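Local coordinates for Cow rumen GH26 endo-mannanase (PDB 6UEH), which probably hydrolyses internal beta-1,4-mannosidic linkages in mannans such as galactomannan, as an endo-mannanase of glycoside hydrolase family 26, at residues 313-316 with 317-320; 330-333 with 334-338. All coordinates share one frame; numbering follows the deposited sequence.

Contact 1 (313-316 with 317-320)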
ATOM      1  N   GLU A 313      -9.527  -1.301  -2.798  1.00 17.64           N
ATOM      2  CA  GLU A 313      -9.636   0.126  -2.494  1.00 17.97           C
ATOM      3  C   GLU A 313     -10.821   0.430  -1.581  1.00 18.37           C
ATOM      4  O   GLU A 313     -11.521   1.425  -1.768  1.00 19.29           O
ATOM      5  CB  GLU A 313      -9.744   0.937  -3.789  1.00 18.34           C
ATOM      6  CG  GLU A 313      -8.534   0.807  -4.701  1.00 18.28           C
ATOM      7  CD  GLU A 313      -8.625   1.698  -5.933  1.00 20.30           C
ATOM      8  OE1 GLU A 313      -9.669   2.355  -6.121  1.00 20.69           O
ATOM      9  OE2 GLU A 313      -7.654   1.743  -6.718  1.00 19.88           O
ATOM     10  N   ALA A 314     -11.026  -0.433  -0.591  1.00 18.01           N
ATOM     11  CA  ALA A 314     -12.239  -0.425   0.223  1.00 19.22           C
ATOM     12  C   ALA A 314     -12.510   0.900   0.932  1.00 20.22           C
ATOM     13  O   ALA A 314     -13.598   1.463   0.804  1.00 21.10           O
ATOM     14  CB  ALA A 314     -12.177  -1.545   1.240  1.00 19.54           C
ATOM     15  N   GLU A 315     -11.532   1.388   1.690  1.00 20.16           N
ATOM     16  CA  GLU A 315     -11.731   2.606   2.467  1.00 21.15           C
ATOM     17  C   GLU A 315     -11.974   3.820   1.577  1.00 22.46           C
ATOM     18  O   GLU A 315     -12.795   4.679   1.898  1.00 24.81           O
ATOM     19  CB  GLU A 315     -10.535   2.876   3.383  1.00 20.20           C
ATOM     20  CG  GLU A 315     -10.698   4.147   4.209  1.00 21.06           C
ATOM     21  CD  GLU A 315      -9.528   4.419   5.136  1.00 21.33           C
ATOM     22  OE1 GLU A 315      -8.577   3.610   5.159  1.00 20.26           O
ATOM     23  OE2 GLU A 315      -9.565   5.450   5.842  1.00 21.88           O
ATOM     24  N   GLY A 316     -11.264   3.884   0.455  1.00 22.55           N
ATOM     25  CA  GLY A 316     -11.298   5.066  -0.385  1.00 24.85           C
ATOM     26  C   GLY A 316     -10.626   6.217   0.339  1.00 26.86           C
ATOM     27  O   GLY A 316      -9.493   6.088   0.802  1.00 26.49           O
ATOM     28  N   ASN A 317     -11.320   7.345   0.444  1.00 28.98           N
ATOM     29  CA  ASN A 317     -10.817   8.464   1.231  1.00 31.24           C
ATOM     30  C   ASN A 317     -11.084   8.231   2.716  1.00 30.01           C
ATOM     31  O   ASN A 317     -12.001   7.492   3.072  1.00 29.27           O
ATOM     32  CB  ASN A 317     -11.442   9.775   0.759  1.00 35.56           C
ATOM     33  CG  ASN A 317     -10.899  10.222  -0.584  1.00 37.93           C
ATOM     34  OD1 ASN A 317      -9.687  10.250  -0.797  1.00 38.94           O
ATOM     35  ND2 ASN A 317     -11.795  10.560  -1.503  1.00 39.41           N
ATOM     36  N   VAL A 318     -10.278   8.864   3.566  1.00 29.88           N
ATOM     37  CA  VAL A 318     -10.241   8.563   4.999  1.00 29.02           C
ATOM     38  C   VAL A 318     -11.621   8.509   5.666  1.00 28.68           C
ATOM     39  O   VAL A 318     -12.373   9.485   5.660  1.00 30.58           O
ATOM     40  CB  VAL A 318      -9.356   9.583   5.756  1.00 30.98           C
ATOM     41  CG1 VAL A 318      -9.724  11.020   5.386  1.00 33.25           C
ATOM     42  CG2 VAL A 318      -9.443   9.357   7.260  1.00 31.06           C
ATOM     43  N   ASN A 319     -11.934   7.342   6.229  1.00 27.26           N
ATOM     44  CA  ASN A 319     -13.192   7.103   6.931  1.00 28.30           C
ATOM     45  C   ASN A 319     -13.227   5.704   7.534  1.00 26.75           C
ATOM     46  O   ASN A 319     -12.376   4.868   7.234  1.00 25.22           O
ATOM     47  CB  ASN A 319     -14.388   7.264   5.990  1.00 28.93           C
ATOM     48  CG  ASN A 319     -14.647   6.019   5.165  1.00 27.22           C
ATOM     49  OD1 ASN A 319     -15.487   5.193   5.519  1.00 27.20           O
ATOM     50  ND2 ASN A 319     -13.916   5.869   4.068  1.00 25.72           N
ATOM     51  N   THR A 320     -14.224   5.454   8.378  1.00 27.44           N
ATOM     52  CA  THR A 320     -14.516   4.099   8.840  1.00 26.76           C
ATOM     53  C   THR A 320     -16.016   3.831   8.769  1.00 27.04           C
ATOM     54  O   THR A 320     -16.458   2.694   8.919  1.00 26.12           O
ATOM     55  CB  THR A 320     -14.032   3.854  10.284  1.00 27.73           C
ATOM     56  OG1 THR A 320     -14.479   4.922  11.130  1.00 29.78           O
ATOM     57  CG2 THR A 320     -12.511   3.761  10.338  1.00 26.77           C
TER
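The backbone folds back between Glu315 and Asn319 in an irregular loop, turning at Gly316, whose positive phi suits a residue without a side chain. The side chains of Glu315 and Asn319 run antiparallel, side by side, each reaching for the other's main chain, with carboxylate and amide planes 72° apart. Because CG of Glu315 is anti to its N (chi1 180°) and the chain beyond is extended, the carboxylate reaches across the turn to the backbone of Val318 and Asn319. There OE2 accepts the backbone N of Asn319 at 3.1 Å in a nearly straight bond (164°), using its anti lone pair, while OE1 takes a hydrogen bond with Ser370 OG. The same OE2 lies 3.3 Å from CA of Val318, so the turn closes snugly around it. Within the second half of the turn, Asn319 ND2 bonds to Asn317 O at 2.7 Å, nearly in line with that carbonyl and in the plane of its own amide. The reciprocal bond, from Asn319 ND2 to Glu315 O, is also 2.7 Å long but weak. OD1 of Asn319 is bound by the backbone N of Gly322, which helps fix the amide's rotation. A leucine in place of Glu315 would probably leave the N-H of Asn319 without its acceptor and the Ser370 hydroxyl without its carboxylate partner, and slacken the turn. Trp366 and Trp373 pack on Glu315. The whole belongs to the loop after strand 306-309, the fourth of the TIM barrel, which in clan GH-A enzymes such as family 26 carries the acid/base glutamate.

Contact 2 (330-333 with 334-338); sequences GKAG and AKTYV
Tyr337 N donates to Gly333 O at 3.0 Å, with an N-H...O angle of 152°, and this backbone bond closes the first turn of helix 334-351. Beside it, CB of Tyr337 rests 3.3 Å from the same Gly333 O. The bond follows directly on a type I beta turn from Gly330 to Gly333, in which Gly333 N bonds to Gly330 O at 3.2 Å, so that turn and helix share Gly333 as their junction. The backbone angles there would press a side chain against the carbonyl oxygen of Ala332 and against Ala334 N, which glycine avoids.

Water supplies the second kind of link. Gly333 occupies the N-cap position, and the backbone N of Thr336, three residues on, is the group that a polar N-cap side chain often receives in a capping box. Since glycine has none to offer, water 1 accepts the N-H of Thr336 N at 2.9 Å and donates to Ala332 O at 2.7 Å, an example of a helix start capped by solvent. Water 2 lies 2.8 Å from Thr336 OG1 and donates only weakly to Ala332 O. In Thr336, chi1 -65° sets OG1 beside the backbone N, so that hydroxyl and N-H both face the waters.

Apolar contact comes from the other branch of Thr336: CG2 meets the methyl CB of Ala332 at 3.6 Å, a small touch of helix against turn.

The ring of Tyr337 leads away from the turn, and its OH makes hydrogen bonds with Leu311 O and Gln361 NE2, inside the barrel domain.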
ATOM      1  N   GLY A 330     -17.611  -0.713   0.229  1.00 18.75           N
ATOM      2  CA  GLY A 330     -17.082   0.034   1.360  1.00 18.79           C
ATOM      3  C   GLY A 330     -18.076   1.044   1.903  1.00 19.91           C
ATOM      4  O   GLY A 330     -17.806   1.745   2.879  1.00 19.69           O
ATOM      5  N   LYS A 331     -19.238   1.099   1.262  1.00 20.35           N
ATOM      6  CA  LYS A 331     -20.257   2.106   1.539  1.00 22.25           C
ATOM      7  C   LYS A 331     -20.847   2.006   2.946  1.00 23.65           C
ATOM      8  O   LYS A 331     -21.310   3.001   3.501  1.00 24.81           O
ATOM      9  CB  LYS A 331     -21.375   1.990   0.499  1.00 21.98           C
ATOM     10  CG  LYS A 331     -22.388   3.116   0.499  1.00 23.96           C
ATOM     11  CD  LYS A 331     -23.397   2.899  -0.616  1.00 24.61           C
ATOM     12  CE  LYS A 331     -24.431   4.011  -0.670  1.00 27.78           C
ATOM     13  NZ  LYS A 331     -25.385   3.789  -1.789  1.00 29.54           N
ATOM     14  N   ALA A 332     -20.830   0.805   3.516  1.00 23.80           N
ATOM     15  CA  ALA A 332     -21.442   0.572   4.821  1.00 24.88           C
ATOM     16  C   ALA A 332     -20.428   0.618   5.964  1.00 24.09           C
ATOM     17  O   ALA A 332     -20.764   0.316   7.109  1.00 24.45           O
ATOM     18  CB  ALA A 332     -22.172  -0.760   4.823  1.00 24.57           C
ATOM     19  N   GLY A 333     -19.191   0.990   5.655  1.00 22.43           N
ATOM     20  CA  GLY A 333     -18.175   1.142   6.682  1.00 22.71           C
ATOM     21  C   GLY A 333     -17.211  -0.023   6.794  1.00 21.78           C
ATOM     22  O   GLY A 333     -17.397  -1.065   6.164  1.00 20.26           O
ATOM     23  N   ALA A 334     -16.180   0.158   7.616  1.00 21.41           N
ATOM     24  CA  ALA A 334     -15.102  -0.817   7.745  1.00 20.61           C
ATOM     25  C   ALA A 334     -15.576  -2.156   8.305  1.00 21.12           C
ATOM     26  O   ALA A 334     -15.225  -3.209   7.778  1.00 20.32           O
ATOM     27  CB  ALA A 334     -13.987  -0.249   8.616  1.00 20.64           C
ATOM     28  N   LYS A 335     -16.370  -2.113   9.371  1.00 23.36           N
ATOM     29  CA  LYS A 335     -16.827  -3.334  10.028  1.00 24.06           C
ATOM     30  C   LYS A 335     -17.642  -4.211   9.080  1.00 23.85           C
ATOM     31  O   LYS A 335     -17.403  -5.416   8.976  1.00 23.20           O
ATOM     32  CB  LYS A 335     -17.653  -3.000  11.270  1.00 26.71           C
ATOM     33  CG  LYS A 335     -18.146  -4.227  12.026  1.00 29.44           C
ATOM     34  CD  LYS A 335     -19.060  -3.843  13.177  1.00 32.64           C
ATOM     35  CE  LYS A 335     -19.552  -5.074  13.927  1.00 35.13           C
ATOM     36  NZ  LYS A 335     -20.318  -6.003  13.047  1.00 35.88           N
ATOM     37  N   THR A 336     -18.599  -3.601   8.389  1.00 23.20           N
ATOM     38  CA  THR A 336     -19.410  -4.327   7.418  1.00 22.12           C
ATOM     39  C   THR A 336     -18.543  -4.851   6.280  1.00 21.44           C
ATOM     40  O   THR A 336     -18.724  -5.983   5.823  1.00 23.05           O
ATOM     41  CB  THR A 336     -20.535  -3.443   6.844  1.00 21.23           C
ATOM     42  OG1 THR A 336     -21.458  -3.110   7.887  1.00 22.30           O
ATOM     43  CG2 THR A 336     -21.280  -4.177   5.732  1.00 20.65           C
ATOM     44  N   TYR A 337     -17.592  -4.034   5.836  1.00 19.39           N
ATOM     45  CA  TYR A 337     -16.710  -4.427   4.743  1.00 18.43           C
ATOM     46  C   TYR A 337     -15.918  -5.688   5.073  1.00 19.20           C
ATOM     47  O   TYR A 337     -15.827  -6.599   4.252  1.00 20.01           O
ATOM     48  CB  TYR A 337     -15.732  -3.306   4.379  1.00 18.04           C
ATOM     49  CG  TYR A 337     -14.602  -3.820   3.517  1.00 17.85           C
ATOM     50  CD1 TYR A 337     -14.806  -4.110   2.174  1.00 17.05           C
ATOM     51  CD2 TYR A 337     -13.339  -4.053   4.054  1.00 18.12           C
ATOM     52  CE1 TYR A 337     -13.783  -4.603   1.384  1.00 16.59           C
ATOM     53  CE2 TYR A 337     -12.311  -4.545   3.270  1.00 17.90           C
ATOM     54  CZ  TYR A 337     -12.539  -4.818   1.936  1.00 17.26           C
ATOM     55  OH  TYR A 337     -11.513  -5.308   1.152  1.00 16.92           O
ATOM     56  N   VAL A 338     -15.333  -5.726   6.268  1.00 19.30           N
ATOM     57  CA  VAL A 338     -14.545  -6.877   6.697  1.00 18.13           C
ATOM     58  C   VAL A 338     -15.407  -8.137   6.705  1.00 18.69           C
ATOM     59  O   VAL A 338     -14.953  -9.212   6.306  1.00 18.67           O
ATOM     60  CB  VAL A 338     -13.923  -6.648   8.097  1.00 20.18           C
ATOM     61  CG1 VAL A 338     -13.306  -7.930   8.637  1.00 19.99           C
ATOM     62  CG2 VAL A 338     -12.877  -5.542   8.039  1.00 19.87           C
TER
HETATM   63  O   HOH W   1     -19.502  -0.958   9.103  1.00 16.76           O
HETATM   64  O   HOH W   2     -23.529  -1.331   8.261  1.00 25.87           O

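Followed from the N terminus, the chain leaves strand 306-309, closes the loop of contact 1 within 313-320, and only then opens contact 2 at 330-338, where helix 334-351 begins. The two lie in series, neither nested nor crossed, with centres about 9 Å apart. Yet they meet directly: Thr320 O, at the end of contact 1, lies 2.9 Å from Ala334 N in a probable hydrogen bond, and Ala314 CB packs at 3.4 Å against CZ of Tyr337. The loop from strand to helix is thus pinned back on itself, tying one beta-alpha connection of the barrel together around the helix start.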